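Local coordinates for trans-4-hydroxy-L-proline dehydratase (PDB 6VXC), which catalyses the radical-dependent dehydration of trans-4-hydroxy-L-proline to (S)-1-pyrroline-5-carboxylate, as a member of the glycyl radical enzyme family, at residues 289-300 against 539-547; 186-194 against 267-275. All coordinates share one frame; numbering follows the deposited sequence.

Interaction 1: residues 289-300 against 539-547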
loop_
_atom_site.group_PDB
_atom_site.type_symbol
_atom_site.label_atom_id
_atom_site.label_comp_id
_atom_site.label_asym_id
_atom_site.label_seq_id
_atom_site.Cartn_x
_atom_site.Cartn_y
_atom_site.Cartn_z
ATOM N N GLY A 289 17.871 -0.760 -2.552
ATOM C CA GLY A 289 18.370 0.522 -2.118
ATOM C C GLY A 289 17.339 1.383 -1.417
ATOM O O GLY A 289 17.568 1.810 -0.276
ATOM N N VAL A 290 16.205 1.658 -2.072
ATOM C CA VAL A 290 15.271 2.626 -1.487
ATOM C C VAL A 290 14.579 2.051 -0.266
ATOM O O VAL A 290 14.195 2.796 0.646
ATOM C CB VAL A 290 14.261 3.136 -2.529
ATOM C CG1 VAL A 290 14.996 3.896 -3.645
ATOM C CG2 VAL A 290 13.387 1.974 -3.085
ATOM N N THR A 291 14.415 0.732 -0.201
ATOM C CA THR A 291 13.761 0.155 0.966
ATOM C C THR A 291 14.724 -0.123 2.110
ATOM O O THR A 291 14.274 -0.497 3.193
ATOM C CB THR A 291 12.988 -1.131 0.603
ATOM O OG1 THR A 291 13.891 -2.132 0.138
ATOM C CG2 THR A 291 11.933 -0.837 -0.464
ATOM N N THR A 292 16.031 0.013 1.905
ATOM C CA THR A 292 16.938 0.036 3.041
ATOM C C THR A 292 17.405 1.439 3.400
ATOM O O THR A 292 17.868 1.641 4.520
ATOM C CB THR A 292 18.153 -0.888 2.817
ATOM O OG1 THR A 292 18.833 -0.548 1.609
ATOM C CG2 THR A 292 17.738 -2.363 2.816
ATOM N N GLU A 293 17.289 2.405 2.488
ATOM C CA GLU A 293 17.447 3.812 2.847
ATOM C C GLU A 293 16.470 4.206 3.959
ATOM O O GLU A 293 16.863 4.816 4.957
ATOM C CB GLU A 293 17.243 4.683 1.597
ATOM C CG GLU A 293 17.170 6.180 1.859
ATOM C CD GLU A 293 17.168 7.055 0.580
ATOM O OE1 GLU A 293 16.284 6.885 -0.295
ATOM O OE2 GLU A 293 18.057 7.941 0.469
ATOM N N LEU A 294 15.196 3.847 3.805
ATOM C CA LEU A 294 14.158 4.117 4.790
ATOM C C LEU A 294 13.131 2.996 4.733
ATOM O O LEU A 294 12.985 2.329 3.711
ATOM C CB LEU A 294 13.468 5.458 4.528
ATOM C CG LEU A 294 14.277 6.724 4.816
ATOM C CD1 LEU A 294 13.632 7.914 4.124
ATOM C CD2 LEU A 294 14.443 6.949 6.321
ATOM N N ASN A 295 12.385 2.826 5.828
ATOM C CA ASN A 295 11.289 1.847 5.888
ATOM C C ASN A 295 10.035 2.461 5.269
ATOM O O ASN A 295 9.097 2.869 5.961
ATOM C CB ASN A 295 11.020 1.413 7.323
ATOM C CG ASN A 295 9.879 0.410 7.414
ATOM O OD1 ASN A 295 9.436 -0.128 6.397
ATOM N ND2 ASN A 295 9.430 0.116 8.635
ATOM N N ILE A 296 9.999 2.500 3.929
ATOM C CA ILE A 296 8.952 3.230 3.210
ATOM C C ILE A 296 7.696 2.373 3.062
ATOM O O ILE A 296 7.772 1.162 2.875
ATOM C CB ILE A 296 9.468 3.714 1.838
ATOM C CG1 ILE A 296 10.165 2.566 1.090
ATOM C CG2 ILE A 296 10.372 4.921 2.008
ATOM C CD1 ILE A 296 10.670 2.935 -0.279
ATOM N N TRP A 297 6.534 3.015 3.191
ATOM C CA TRP A 297 5.258 2.353 2.945
ATOM C C TRP A 297 5.223 1.744 1.549
ATOM O O TRP A 297 5.637 2.372 0.576
ATOM C CB TRP A 297 4.103 3.346 3.109
ATOM C CG TRP A 297 3.654 3.515 4.535
ATOM C CD1 TRP A 297 3.909 4.572 5.364
ATOM C CD2 TRP A 297 2.875 2.585 5.295
ATOM N NE1 TRP A 297 3.329 4.353 6.597
ATOM C CE2 TRP A 297 2.692 3.139 6.578
ATOM C CE3 TRP A 297 2.316 1.332 5.012
ATOM C CZ2 TRP A 297 1.972 2.486 7.572
ATOM C CZ3 TRP A 297 1.595 0.685 6.006
ATOM C CH2 TRP A 297 1.436 1.265 7.269
ATOM N N ASP A 298 4.713 0.515 1.457
ATOM C CA ASP A 298 4.500 -0.171 0.174
ATOM C C ASP A 298 5.805 -0.446 -0.569
ATOM O O ASP A 298 5.824 -0.498 -1.804
ATOM C CB ASP A 298 3.548 0.619 -0.722
ATOM C CG ASP A 298 2.152 0.757 -0.118
ATOM O OD1 ASP A 298 1.875 0.107 0.911
ATOM O OD2 ASP A 298 1.342 1.504 -0.678
ATOM N N ALA A 299 6.885 -0.669 0.185
ATOM C CA ALA A 299 8.180 -1.062 -0.368
ATOM C C ALA A 299 8.544 -0.258 -1.613
ATOM O O ALA A 299 8.699 0.961 -1.548
ATOM C CB ALA A 299 8.172 -2.561 -0.668
ATOM N N PHE A 300 8.705 -0.936 -2.745
ATOM C CA PHE A 300 8.933 -0.290 -4.033
ATOM C C PHE A 300 8.324 -1.187 -5.101
ATOM O O PHE A 300 7.999 -2.346 -4.840
ATOM C CB PHE A 300 10.443 -0.034 -4.287
ATOM C CG PHE A 300 10.725 1.100 -5.248
ATOM C CD1 PHE A 300 10.030 2.293 -5.165
ATOM C CD2 PHE A 300 11.706 0.986 -6.209
ATOM C CE1 PHE A 300 10.298 3.342 -6.027
ATOM C CE2 PHE A 300 11.979 2.031 -7.081
ATOM C CZ PHE A 300 11.286 3.210 -6.990
ATOM N N MET A 539 13.917 12.873 7.662
ATOM C CA MET A 539 13.913 11.687 6.807
ATOM C C MET A 539 14.173 12.025 5.345
ATOM O O MET A 539 13.488 11.483 4.470
ATOM C CB MET A 539 12.572 10.958 6.876
ATOM C CG MET A 539 12.212 10.310 8.180
ATOM S SD MET A 539 10.600 9.519 7.937
ATOM C CE MET A 539 9.920 9.590 9.587
ATOM N N PRO A 540 15.112 12.911 5.021
ATOM C CA PRO A 540 15.400 13.136 3.606
ATOM C C PRO A 540 15.865 11.830 2.993
ATOM O O PRO A 540 16.424 10.969 3.665
ATOM C CB PRO A 540 16.511 14.192 3.623
ATOM C CG PRO A 540 17.172 14.018 4.940
ATOM C CD PRO A 540 16.073 13.612 5.893
ATOM N N CYS A 541 15.564 11.648 1.721
ATOM C CA CYS A 541 15.874 10.396 1.035
ATOM C C CYS A 541 16.631 10.711 -0.244
ATOM O O CYS A 541 16.058 10.687 -1.336
ATOM C CB CYS A 541 14.597 9.584 0.779
ATOM S SG CYS A 541 13.211 10.557 0.105
ATOM N N PRO A 542 17.934 11.003 -0.145
ATOM C CA PRO A 542 18.699 11.346 -1.358
ATOM C C PRO A 542 18.688 10.249 -2.409
ATOM O O PRO A 542 18.675 10.569 -3.603
ATOM C CB PRO A 542 20.128 11.591 -0.845
ATOM C CG PRO A 542 20.045 11.590 0.634
ATOM C CD PRO A 542 18.767 10.940 1.061
ATOM N N LEU A 543 18.689 8.972 -2.030
ATOM C CA LEU A 543 18.660 7.950 -3.075
ATOM C C LEU A 543 17.354 8.026 -3.860
ATOM O O LEU A 543 17.367 8.172 -5.083
ATOM C CB LEU A 543 18.872 6.546 -2.495
ATOM C CG LEU A 543 18.778 5.405 -3.524
ATOM C CD1 LEU A 543 19.840 5.586 -4.625
ATOM C CD2 LEU A 543 18.931 4.010 -2.876
ATOM N N MET A 544 16.209 8.010 -3.174
ATOM C CA MET A 544 14.949 8.107 -3.910
ATOM C C MET A 544 14.910 9.359 -4.785
ATOM O O MET A 544 14.404 9.321 -5.913
ATOM C CB MET A 544 13.756 8.084 -2.952
ATOM C CG MET A 544 12.395 8.162 -3.658
ATOM S SD MET A 544 11.982 6.617 -4.521
ATOM C CE MET A 544 11.674 5.573 -3.104
ATOM N N SER A 545 15.461 10.473 -4.292
ATOM C CA SER A 545 15.413 11.712 -5.056
ATOM C C SER A 545 16.119 11.585 -6.403
ATOM O O SER A 545 15.730 12.258 -7.361
ATOM C CB SER A 545 16.012 12.859 -4.240
ATOM O OG SER A 545 15.297 13.047 -3.030
ATOM N N THR A 546 17.161 10.753 -6.502
ATOM C CA THR A 546 17.911 10.676 -7.754
ATOM C C THR A 546 17.079 10.128 -8.905
ATOM O O THR A 546 17.404 10.398 -10.062
ATOM C CB THR A 546 19.168 9.809 -7.602
ATOM O OG1 THR A 546 18.785 8.454 -7.312
ATOM C CG2 THR A 546 20.115 10.355 -6.495
ATOM N N ILE A 547 16.006 9.388 -8.629
ATOM C CA ILE A 547 15.266 8.718 -9.686
ATOM C C ILE A 547 13.832 9.228 -9.822
ATOM O O ILE A 547 13.035 8.609 -10.511
ATOM C CB ILE A 547 15.274 7.189 -9.488
ATOM C CG1 ILE A 547 14.662 6.848 -8.135
ATOM C CG2 ILE A 547 16.691 6.625 -9.674
ATOM C CD1 ILE A 547 14.386 5.372 -7.933
#

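Interaction 2: residues 186-194 against 267-275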
loop_
_atom_site.group_PDB
_atom_site.type_symbol
_atom_site.label_atom_id
_atom_site.label_comp_id
_atom_site.label_asym_id
_atom_site.label_seq_id
_atom_site.Cartn_x
_atom_site.Cartn_y
_atom_site.Cartn_z
ATOM N N THR A 186 13.474 6.213 -15.445
ATOM C CA THR A 186 14.816 6.785 -15.436
ATOM C C THR A 186 15.897 5.708 -15.357
ATOM O O THR A 186 16.883 5.760 -16.095
ATOM C CB THR A 186 14.945 7.773 -14.280
ATOM O OG1 THR A 186 14.035 8.849 -14.500
ATOM C CG2 THR A 186 16.370 8.323 -14.226
ATOM N N ILE A 187 15.720 4.707 -14.494
ATOM C CA ILE A 187 16.753 3.692 -14.303
ATOM C C ILE A 187 16.960 2.783 -15.513
ATOM O O ILE A 187 17.919 2.011 -15.519
ATOM C CB ILE A 187 16.448 2.813 -13.073
ATOM C CG1 ILE A 187 15.119 2.062 -13.250
ATOM C CG2 ILE A 187 16.392 3.670 -11.846
ATOM C CD1 ILE A 187 14.889 0.914 -12.233
ATOM N N TYR A 188 16.087 2.820 -16.518
ATOM C CA TYR A 188 16.329 2.053 -17.735
ATOM C C TYR A 188 17.042 2.867 -18.806
ATOM O O TYR A 188 17.546 2.283 -19.771
ATOM C CB TYR A 188 15.007 1.489 -18.295
ATOM C CG TYR A 188 14.179 0.859 -17.204
ATOM C CD1 TYR A 188 14.585 -0.321 -16.591
ATOM C CD2 TYR A 188 13.015 1.470 -16.754
ATOM C CE1 TYR A 188 13.862 -0.877 -15.577
ATOM C CE2 TYR A 188 12.281 0.922 -15.734
ATOM C CZ TYR A 188 12.707 -0.251 -15.148
ATOM O OH TYR A 188 11.997 -0.814 -14.131
ATOM N N LYS A 189 17.122 4.187 -18.637
ATOM C CA LYS A 189 17.793 5.063 -19.577
ATOM C C LYS A 189 19.107 5.621 -19.045
ATOM O O LYS A 189 19.921 6.093 -19.841
ATOM C CB LYS A 189 16.868 6.235 -19.972
ATOM C CG LYS A 189 15.561 5.787 -20.594
ATOM C CD LYS A 189 14.596 6.933 -20.905
ATOM C CE LYS A 189 14.179 7.704 -19.669
ATOM N NZ LYS A 189 13.044 8.642 -19.968
ATOM N N LYS A 190 19.343 5.549 -17.737
ATOM C CA LYS A 190 20.543 6.089 -17.110
ATOM C C LYS A 190 20.997 5.148 -16.010
ATOM O O LYS A 190 20.177 4.513 -15.347
ATOM C CB LYS A 190 20.318 7.492 -16.511
ATOM C CG LYS A 190 20.091 8.569 -17.548
ATOM C CD LYS A 190 19.833 9.936 -16.919
ATOM C CE LYS A 190 19.929 11.039 -17.969
ATOM N NZ LYS A 190 19.431 12.333 -17.471
ATOM N N GLY A 191 22.318 5.054 -15.834
ATOM C CA GLY A 191 22.886 4.464 -14.643
ATOM C C GLY A 191 23.140 5.539 -13.605
ATOM O O GLY A 191 22.903 6.719 -13.836
ATOM N N PHE A 192 23.618 5.113 -12.434
ATOM C CA PHE A 192 23.865 6.076 -11.372
ATOM C C PHE A 192 25.129 6.901 -11.591
ATOM O O PHE A 192 25.243 7.992 -11.015
ATOM C CB PHE A 192 23.884 5.362 -10.022
ATOM C CG PHE A 192 22.505 5.023 -9.545
ATOM C CD1 PHE A 192 21.756 5.952 -8.836
ATOM C CD2 PHE A 192 21.927 3.799 -9.862
ATOM C CE1 PHE A 192 20.450 5.655 -8.425
ATOM C CE2 PHE A 192 20.623 3.497 -9.451
ATOM C CZ PHE A 192 19.888 4.421 -8.736
ATOM N N LEU A 193 26.058 6.434 -12.430
ATOM C CA LEU A 193 27.144 7.303 -12.858
ATOM C C LEU A 193 26.623 8.429 -13.735
ATOM O O LEU A 193 27.107 9.560 -13.639
ATOM C CB LEU A 193 28.216 6.509 -13.601
ATOM C CG LEU A 193 28.994 5.525 -12.755
ATOM C CD1 LEU A 193 29.874 4.691 -13.658
ATOM C CD2 LEU A 193 29.823 6.270 -11.706
ATOM N N ASP A 194 25.640 8.137 -14.598
ATOM C CA ASP A 194 25.007 9.187 -15.401
ATOM C C ASP A 194 24.299 10.210 -14.518
ATOM O O ASP A 194 24.386 11.423 -14.751
ATOM C CB ASP A 194 23.988 8.593 -16.370
ATOM C CG ASP A 194 24.605 7.703 -17.422
ATOM O OD1 ASP A 194 25.707 8.023 -17.922
ATOM O OD2 ASP A 194 23.961 6.681 -17.756
ATOM N N VAL A 267 27.732 -4.031 -15.026
ATOM C CA VAL A 267 27.026 -2.993 -15.763
ATOM C C VAL A 267 26.152 -2.185 -14.812
ATOM O O VAL A 267 26.290 -0.964 -14.725
ATOM C CB VAL A 267 26.184 -3.584 -16.903
ATOM C CG1 VAL A 267 25.467 -2.473 -17.658
ATOM C CG2 VAL A 267 27.050 -4.425 -17.841
ATOM N N VAL A 268 25.243 -2.856 -14.111
ATOM C CA VAL A 268 24.272 -2.175 -13.265
ATOM C C VAL A 268 24.606 -2.379 -11.793
ATOM O O VAL A 268 25.084 -3.436 -11.401
ATOM C CB VAL A 268 22.835 -2.658 -13.599
ATOM C CG1 VAL A 268 22.527 -2.415 -15.068
ATOM C CG2 VAL A 268 22.632 -4.143 -13.216
ATOM N N PRO A 269 24.304 -1.381 -10.954
ATOM C CA PRO A 269 23.593 -0.137 -11.289
ATOM C C PRO A 269 24.437 1.049 -11.755
ATOM O O PRO A 269 23.872 2.110 -12.008
ATOM C CB PRO A 269 22.885 0.213 -9.976
ATOM C CG PRO A 269 23.607 -0.512 -8.896
ATOM C CD PRO A 269 24.545 -1.519 -9.507
ATOM N N ALA A 270 25.748 0.860 -11.908
ATOM C CA ALA A 270 26.623 1.972 -12.279
ATOM C C ALA A 270 26.260 2.535 -13.645
ATOM O O ALA A 270 26.275 3.755 -13.841
ATOM C CB ALA A 270 28.087 1.529 -12.249
ATOM N N HIS A 271 25.926 1.663 -14.599
ATOM C CA HIS A 271 25.597 2.055 -15.963
ATOM C C HIS A 271 24.159 1.667 -16.294
ATOM O O HIS A 271 23.566 0.807 -15.645
ATOM C CB HIS A 271 26.532 1.394 -16.977
ATOM C CG HIS A 271 27.981 1.600 -16.682
ATOM N ND1 HIS A 271 28.729 0.693 -15.966
ATOM C CD2 HIS A 271 28.813 2.623 -16.977
ATOM C CE1 HIS A 271 29.970 1.134 -15.860
ATOM N NE2 HIS A 271 30.048 2.306 -16.460
ATOM N N LYS A 272 23.615 2.293 -17.329
ATOM C CA LYS A 272 22.261 1.970 -17.744
ATOM C C LYS A 272 22.201 0.511 -18.197
ATOM O O LYS A 272 23.181 -0.032 -18.717
ATOM C CB LYS A 272 21.782 2.888 -18.872
ATOM C CG LYS A 272 22.318 2.590 -20.268
ATOM C CD LYS A 272 21.569 3.405 -21.332
ATOM C CE LYS A 272 22.230 3.333 -22.713
ATOM N NZ LYS A 272 23.421 4.217 -22.836
ATOM N N PRO A 273 21.078 -0.162 -17.964
ATOM C CA PRO A 273 20.959 -1.560 -18.404
ATOM C C PRO A 273 20.975 -1.653 -19.923
ATOM O O PRO A 273 20.436 -0.796 -20.618
ATOM C CB PRO A 273 19.607 -2.000 -17.823
ATOM C CG PRO A 273 18.835 -0.731 -17.703
ATOM C CD PRO A 273 19.845 0.331 -17.326
ATOM N N GLU A 274 21.631 -2.695 -20.433
ATOM C CA GLU A 274 21.688 -2.945 -21.867
ATOM C C GLU A 274 20.833 -4.128 -22.309
ATOM O O GLU A 274 20.500 -4.217 -23.490
ATOM C CB GLU A 274 23.138 -3.207 -22.302
ATOM C CG GLU A 274 24.103 -2.072 -21.987
ATOM C CD GLU A 274 23.868 -0.835 -22.834
ATOM O OE1 GLU A 274 23.167 -0.942 -23.864
ATOM O OE2 GLU A 274 24.369 0.251 -22.463
ATOM N N THR A 275 20.482 -5.027 -21.396
ATOM C CA THR A 275 19.723 -6.228 -21.709
ATOM C C THR A 275 18.531 -6.347 -20.759
ATOM O O THR A 275 18.485 -5.712 -19.705
ATOM C CB THR A 275 20.597 -7.479 -21.598
ATOM O OG1 THR A 275 20.901 -7.713 -20.221
ATOM C CG2 THR A 275 21.932 -7.304 -22.387
HETATM O O HOH W 1 25.189 4.476 -18.584
#

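Interaction 1: residues 289-300 against 539-547
The last turn of helix 276-293 meets the amino end of the short helix 542-546, where the carboxylate of E293 takes two successive backbone amides of the first helical turn. E293 OE2 receives L543 N at 2.8 Å and E293 OE1 receives M544 N at 3.1 Å. Both amides arrive from the syn side, M544 N on a lone pair and L543 N tilted slightly out of the carboxylate plane. With CG anti to the backbone N (chi1 171°) and the chain extended beyond it, E293 reaches straight across, and the two-pronged grip fixes the rotation of its carboxylate. The amide dipoles at this helix start would be expected to favour the charged form of the buried acid. C541, at the N-cap position, lays its CB against OE1, while its own amide is hydrogen-bonded to D557.

Apolar side chains close in beside this polar centre. L543 CD2 rests on the backbone of G289, 3.4 Å from G289 C, and reaches the CG1 branch of V290 as well. M544 is bent at both chi2 and chi3 (72° and 71°), which curls its methyl end into a group formed by V290, I296 and F300; CE lies 3.6 Å from V290 CB. Its sulfur makes an oblique Met-aromatic contact with F300, SD standing 4.8 Å from the ring centroid. V290 CG2 sits over one face of the same ring, toward its rim. The side chains of F300 and I547 meet from opposite directions, I547 CD1 lying 3.9 Å from F300 CZ, oblique to the ring. At the other end of the contact, L294 CD1 packs near M539 O (3.6 Å). The whole is a buried, roughly antiparallel helix-end packing, with an acidic side chain pairing with first-turn amides, as is characteristic of helix N-termini.

Interaction 2: residues 186-194 against 267-275
D194 OD2 is gripped by G191 N at 3.0 Å, which meets it on the anti side and 29° out of the carboxylate plane, and by a water at 2.7 Å, which donates to it and in turn accepts K272 N at 3.0 Å, so the carboxylate bridges to the facing loop. G191 is the N-cap of helix 192-205, and D194, at N3, makes the one half of a capping box that a glycine N-cap permits, its carboxylate taking the N-cap amide. The next two amides are taken by the loop: F192 N bonds P269 O (3.0 Å, nearly straight at 171°) and L193 N bonds A270 O at 3.0 Å, on a lone pair. P269, which follows a cis peptide bond, also sets its carbonyl oxygen in the plane of the F192 ring at the edge, with P269 CB 3.7 Å from F192 CD2.

With CG anti to the carbonyl carbon (chi1 -68°), L193 lays CD1 against A270 CB and H271 NE2. Further along, P273 CD lies 3.1 Å from I187 O, and P273 CG touches the edge of the Y188 ring. The arrangement is typical of a capped helix N-terminus docked on a loop.

Both contacts satisfy the amides at a helix start, but by different means. Interaction 1 is wholly buried and uses a single acidic side chain from another helix, backed by aliphatic, methionine and phenylalanine packing; interaction 2, farther from the centre of the chain, is partly exposed and uses loop carbonyls, an acid of the helix itself and a water. Helix 276-293 links them: residues 267-275 lead into it and residues 289-293 end it. The two centres lie about 18 Å apart and the contacts touch directly, F192 packing on L543, T546 and I547, and I187 on I547. Helix 214-248 flanks both, its M231 meeting L543, F192 and P269.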